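Long-range contact in catechol 2,3-dioxygenase (Rhodococcus sp., PDB 2WL9), which probably cleaves the ring of catechols next to the two hydroxyls, using iron and dioxygen, in the breakdown of aromatic hydrocarbons: residues 106-118 against 152-164. Residues are numbered along the deposited sequence; the frame is centred on the assembly and turned at random.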
loop_
_atom_site.group_PDB
_atom_site.type_symbol
_atom_site.label_atom_id
_atom_site.label_comp_id
_atom_site.label_asym_id
_atom_site.label_seq_id
_atom_site.Cartn_x
_atom_site.Cartn_y
_atom_site.Cartn_z
ATOM N N VAL C 106 -16.751 3.587 -39.119
ATOM C CA VAL C 106 -16.522 4.571 -40.152
ATOM C C VAL C 106 -15.304 4.110 -40.966
ATOM O O VAL C 106 -14.304 3.664 -40.399
ATOM C CB VAL C 106 -16.368 5.988 -39.509
ATOM C CG1 VAL C 106 -15.162 6.735 -40.014
ATOM C CG2 VAL C 106 -17.651 6.792 -39.671
ATOM N N LYS C 107 -15.407 4.173 -42.291
ATOM C CA LYS C 107 -14.304 3.768 -43.164
ATOM C C LYS C 107 -13.766 4.944 -43.976
ATOM O O LYS C 107 -14.540 5.723 -44.550
ATOM C CB LYS C 107 -14.737 2.635 -44.117
ATOM C CG LYS C 107 -15.142 1.332 -43.437
ATOM C CD LYS C 107 -15.684 0.324 -44.456
ATOM C CE LYS C 107 -15.826 -1.065 -43.857
ATOM N NZ LYS C 107 -16.622 -1.975 -44.727
ATOM N N LEU C 108 -12.441 5.054 -44.026
ATOM C CA LEU C 108 -11.761 6.094 -44.798
ATOM C C LEU C 108 -10.340 5.656 -45.169
ATOM O O LEU C 108 -10.007 4.466 -45.084
ATOM C CB LEU C 108 -11.753 7.420 -44.015
ATOM C CG LEU C 108 -11.046 7.484 -42.656
ATOM C CD1 LEU C 108 -10.616 8.918 -42.350
ATOM C CD2 LEU C 108 -11.895 6.909 -41.512
ATOM N N HIS C 109 -9.504 6.609 -45.581
ATOM C CA HIS C 109 -8.093 6.336 -45.847
ATOM C C HIS C 109 -7.203 7.396 -45.224
ATOM O O HIS C 109 -7.562 8.569 -45.182
ATOM C CB HIS C 109 -7.822 6.271 -47.350
ATOM C CG HIS C 109 -8.460 5.103 -48.023
ATOM N ND1 HIS C 109 -9.799 5.073 -48.344
ATOM C CD2 HIS C 109 -7.950 3.915 -48.421
ATOM C CE1 HIS C 109 -10.085 3.919 -48.919
ATOM N NE2 HIS C 109 -8.980 3.199 -48.977
ATOM N N ASP C 110 -6.029 6.990 -44.758
ATOM C CA ASP C 110 -5.064 7.969 -44.272
ATOM C C ASP C 110 -4.378 8.632 -45.478
ATOM O O ASP C 110 -4.682 8.271 -46.620
ATOM C CB ASP C 110 -4.096 7.350 -43.240
ATOM C CG ASP C 110 -2.941 6.572 -43.862
ATOM O OD1 ASP C 110 -2.821 6.480 -45.103
ATOM O OD2 ASP C 110 -2.137 6.040 -43.067
ATOM N N PRO C 111 -3.480 9.611 -45.244
ATOM C CA PRO C 111 -2.889 10.304 -46.396
ATOM C C PRO C 111 -1.976 9.427 -47.247
ATOM O O PRO C 111 -1.819 9.690 -48.441
ATOM C CB PRO C 111 -2.096 11.444 -45.753
ATOM C CG PRO C 111 -2.786 11.682 -44.450
ATOM C CD PRO C 111 -3.170 10.308 -43.982
ATOM N N GLY C 112 -1.400 8.390 -46.641
ATOM C CA GLY C 112 -0.573 7.422 -47.358
ATOM C C GLY C 112 -1.381 6.427 -48.174
ATOM O O GLY C 112 -0.813 5.570 -48.849
ATOM N N GLY C 113 -2.706 6.546 -48.104
ATOM C CA GLY C 113 -3.622 5.660 -48.815
ATOM C C GLY C 113 -3.919 4.353 -48.098
ATOM O O GLY C 113 -4.498 3.442 -48.689
ATOM N N ASN C 114 -3.531 4.258 -46.824
ATOM C CA ASN C 114 -3.813 3.065 -46.021
ATOM C C ASN C 114 -5.270 3.045 -45.543
ATOM O O ASN C 114 -5.714 3.988 -44.879
ATOM C CB ASN C 114 -2.852 2.971 -44.832
ATOM C CG ASN C 114 -1.394 3.064 -45.245
ATOM O OD1 ASN C 114 -0.682 3.991 -44.848
ATOM N ND2 ASN C 114 -0.944 2.112 -46.049
ATOM N N PRO C 115 -6.030 1.988 -45.895
ATOM C CA PRO C 115 -7.415 1.937 -45.429
ATOM C C PRO C 115 -7.498 1.985 -43.910
ATOM O O PRO C 115 -6.877 1.176 -43.216
ATOM C CB PRO C 115 -7.919 0.591 -45.957
ATOM C CG PRO C 115 -7.100 0.363 -47.179
ATOM C CD PRO C 115 -5.723 0.855 -46.787
ATOM N N THR C 116 -8.277 2.937 -43.417
ATOM C CA THR C 116 -8.325 3.254 -42.003
ATOM C C THR C 116 -9.765 3.175 -41.521
ATOM O O THR C 116 -10.657 3.740 -42.141
ATOM C CB THR C 116 -7.751 4.658 -41.773
ATOM O OG1 THR C 116 -6.391 4.680 -42.217
ATOM C CG2 THR C 116 -7.819 5.057 -40.296
ATOM N N GLU C 117 -9.988 2.475 -40.411
ATOM C CA GLU C 117 -11.342 2.340 -39.862
ATOM C C GLU C 117 -11.407 2.842 -38.430
ATOM O O GLU C 117 -10.448 2.690 -37.672
ATOM C CB GLU C 117 -11.822 0.892 -39.947
ATOM C CG GLU C 117 -11.552 0.246 -41.308
ATOM C CD GLU C 117 -12.304 -1.058 -41.524
ATOM O OE1 GLU C 117 -12.697 -1.704 -40.533
ATOM O OE2 GLU C 117 -12.503 -1.437 -42.702
ATOM N N ILE C 118 -12.524 3.472 -38.076
ATOM C CA ILE C 118 -12.755 3.930 -36.701
ATOM C C ILE C 118 -14.075 3.344 -36.184
ATOM O O ILE C 118 -15.128 3.493 -36.808
ATOM C CB ILE C 118 -12.719 5.469 -36.569
ATOM C CG1 ILE C 118 -11.459 6.044 -37.238
ATOM C CG2 ILE C 118 -12.725 5.870 -35.095
ATOM C CD1 ILE C 118 -11.648 7.432 -37.794
ATOM N N ILE C 152 3.807 1.889 -40.771
ATOM C CA ILE C 152 3.085 1.892 -42.045
ATOM C C ILE C 152 3.638 2.930 -43.022
ATOM O O ILE C 152 4.315 3.876 -42.615
ATOM C CB ILE C 152 1.555 2.070 -41.845
ATOM C CG1 ILE C 152 1.234 3.383 -41.112
ATOM C CG2 ILE C 152 0.964 0.850 -41.110
ATOM C CD1 ILE C 152 -0.253 3.709 -41.044
ATOM N N ARG C 153 3.344 2.737 -44.305
ATOM C CA ARG C 153 3.858 3.594 -45.370
ATOM C C ARG C 153 3.185 4.961 -45.385
ATOM O O ARG C 153 1.958 5.067 -45.357
ATOM C CB ARG C 153 3.687 2.899 -46.722
ATOM C CG ARG C 153 4.426 3.546 -47.886
ATOM C CD ARG C 153 4.402 2.628 -49.098
ATOM N NE ARG C 153 3.035 2.316 -49.506
ATOM C CZ ARG C 153 2.691 1.293 -50.282
ATOM N NH1 ARG C 153 3.614 0.463 -50.752
ATOM N NH2 ARG C 153 1.414 1.097 -50.589
ATOM N N GLU C 154 4.002 6.007 -45.412
ATOM C CA GLU C 154 3.496 7.361 -45.576
ATOM C C GLU C 154 4.392 8.104 -46.554
ATOM O O GLU C 154 5.568 8.320 -46.269
ATOM C CB GLU C 154 3.440 8.107 -44.235
ATOM C CG GLU C 154 2.608 7.440 -43.149
ATOM C CD GLU C 154 1.123 7.343 -43.464
ATOM O OE1 GLU C 154 0.608 8.110 -44.304
ATOM O OE2 GLU C 154 0.464 6.491 -42.838
ATOM N N ASP C 155 3.838 8.477 -47.706
ATOM C CA ASP C 155 4.566 9.290 -48.688
ATOM C C ASP C 155 4.705 10.746 -48.234
ATOM O O ASP C 155 5.599 11.471 -48.689
ATOM C CB ASP C 155 3.884 9.222 -50.062
ATOM C CG ASP C 155 2.540 9.951 -50.098
ATOM O OD1 ASP C 155 1.742 9.824 -49.142
ATOM O OD2 ASP C 155 2.282 10.657 -51.097
ATOM N N ASP C 156 3.799 11.173 -47.359
ATOM C CA ASP C 156 3.823 12.522 -46.809
ATOM C C ASP C 156 3.752 12.425 -45.292
ATOM O O ASP C 156 2.662 12.299 -44.720
ATOM C CB ASP C 156 2.647 13.341 -47.347
ATOM C CG ASP C 156 2.758 14.824 -47.025
ATOM O OD1 ASP C 156 3.285 15.191 -45.950
ATOM O OD2 ASP C 156 2.304 15.636 -47.858
ATOM N N VAL C 157 4.917 12.486 -44.655
ATOM C CA VAL C 157 5.027 12.403 -43.193
ATOM C C VAL C 157 4.222 13.479 -42.467
ATOM O O VAL C 157 3.505 13.176 -41.515
ATOM C CB VAL C 157 6.506 12.433 -42.725
ATOM C CG1 VAL C 157 6.602 12.372 -41.205
ATOM C CG2 VAL C 157 7.274 11.277 -43.333
ATOM N N GLU C 158 4.331 14.730 -42.915
ATOM C CA GLU C 158 3.626 15.826 -42.253
ATOM C C GLU C 158 2.097 15.713 -42.340
ATOM O O GLU C 158 1.405 15.927 -41.339
ATOM C CB GLU C 158 4.102 17.197 -42.750
ATOM C CG GLU C 158 3.992 18.272 -41.676
ATOM C CD GLU C 158 4.728 19.558 -42.012
ATOM O OE1 GLU C 158 5.023 19.808 -43.205
ATOM O OE2 GLU C 158 4.999 20.334 -41.069
ATOM N N GLU C 159 1.579 15.370 -43.522
ATOM C CA GLU C 159 0.136 15.171 -43.697
ATOM C C GLU C 159 -0.367 14.022 -42.826
ATOM O O GLU C 159 -1.414 14.136 -42.191
ATOM C CB GLU C 159 -0.230 14.917 -45.165
ATOM C CG GLU C 159 -0.589 16.178 -45.938
ATOM C CD GLU C 159 -0.855 15.920 -47.412
ATOM O OE1 GLU C 159 -1.052 14.747 -47.807
ATOM O OE2 GLU C 159 -0.862 16.905 -48.182
ATOM N N ALA C 160 0.391 12.929 -42.810
ATOM C CA ALA C 160 0.118 11.787 -41.940
ATOM C C ALA C 160 0.076 12.198 -40.462
ATOM O O ALA C 160 -0.817 11.781 -39.722
ATOM C CB ALA C 160 1.157 10.699 -42.162
ATOM N N THR C 161 1.028 13.023 -40.035
ATOM C CA THR C 161 1.039 13.473 -38.642
ATOM C C THR C 161 -0.211 14.291 -38.319
ATOM O O THR C 161 -0.867 14.034 -37.310
ATOM C CB THR C 161 2.328 14.240 -38.263
ATOM O OG1 THR C 161 3.469 13.493 -38.686
ATOM C CG2 THR C 161 2.407 14.424 -36.757
ATOM N N ARG C 162 -0.554 15.243 -39.189
ATOM C CA ARG C 162 -1.757 16.068 -39.011
ATOM C C ARG C 162 -3.040 15.232 -38.972
ATOM O O ARG C 162 -3.916 15.465 -38.133
ATOM C CB ARG C 162 -1.875 17.130 -40.112
ATOM C CG ARG C 162 -0.754 18.154 -40.138
ATOM C CD ARG C 162 -1.032 19.231 -41.172
ATOM N NE ARG C 162 0.171 19.996 -41.494
ATOM C CZ ARG C 162 0.885 19.855 -42.610
ATOM N NH1 ARG C 162 0.525 18.979 -43.541
ATOM N NH2 ARG C 162 1.962 20.605 -42.801
ATOM N N PHE C 163 -3.140 14.265 -39.885
ATOM C CA PHE C 163 -4.281 13.350 -39.933
ATOM C C PHE C 163 -4.445 12.604 -38.612
ATOM O O PHE C 163 -5.512 12.631 -37.998
ATOM C CB PHE C 163 -4.122 12.366 -41.100
ATOM C CG PHE C 163 -5.142 11.255 -41.113
ATOM C CD1 PHE C 163 -6.438 11.489 -41.562
ATOM C CD2 PHE C 163 -4.797 9.971 -40.694
ATOM C CE1 PHE C 163 -7.381 10.468 -41.583
ATOM C CE2 PHE C 163 -5.736 8.936 -40.707
ATOM C CZ PHE C 163 -7.034 9.187 -41.156
ATOM N N TYR C 164 -3.385 11.943 -38.171
ATOM C CA TYR C 164 -3.452 11.163 -36.944
ATOM C C TYR C 164 -3.647 12.007 -35.683
ATOM O O TYR C 164 -4.262 11.538 -34.734
ATOM C CB TYR C 164 -2.283 10.183 -36.840
ATOM C CG TYR C 164 -2.432 9.044 -37.821
ATOM C CD1 TYR C 164 -3.412 8.064 -37.635
ATOM C CD2 TYR C 164 -1.617 8.958 -38.945
ATOM C CE1 TYR C 164 -3.571 7.028 -38.541
ATOM C CE2 TYR C 164 -1.764 7.922 -39.863
ATOM C CZ TYR C 164 -2.741 6.963 -39.652
ATOM O OH TYR C 164 -2.889 5.932 -40.544
HETATM O O HOH W 1 -4.776 4.097 -39.927
#
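Asp110 OD2 is approached by two groups of segment 152-164: Tyr164 OH donates to it at 2.6 Å, on the anti lone pair, and Glu154 OE2 stands 2.6 Å away as well. Asp110 opens the type I turn to Gly113 in the beta hairpin of strands 104-109 and 115-120; the tip of this hairpin, from the N-terminal VOC module, packs against residues 152-156 and the first two turns of helix 157-167 in the C-terminal, iron-binding module. Such closeness of two carboxylate oxygens suggests that one acid holds a proton; the carboxylate planes are 64° apart. Tucked between its own backbone N and carbonyl carbon (chi1 81°), the Asp110 carboxylate also turns OD1 back into the turn, where Asn114 N donates to it at 2.9 Å. Glu154, bent at chi2, reaches back so that OE1 comes 3.1 Å from Gly112 N.

Next to this polar cluster the apolar packing centres on Phe163. Asp110 CA sits over one face of the Phe163 ring, 4.0 Å from its centroid and 21° off the normal, a CH-pi contact. Leu108 CD1 meets the ring edge, and Pro111 CD comes 3.6 Å from Phe163 CG. Strand 61-68, paired with 115-120, adds Trp67, which touches Thr116 and Tyr164. One water also links the tyrosine to the hairpin, donating to Tyr164 OH at 2.7 Å and to Thr116 OG1, which in turn donates to Asn114 O.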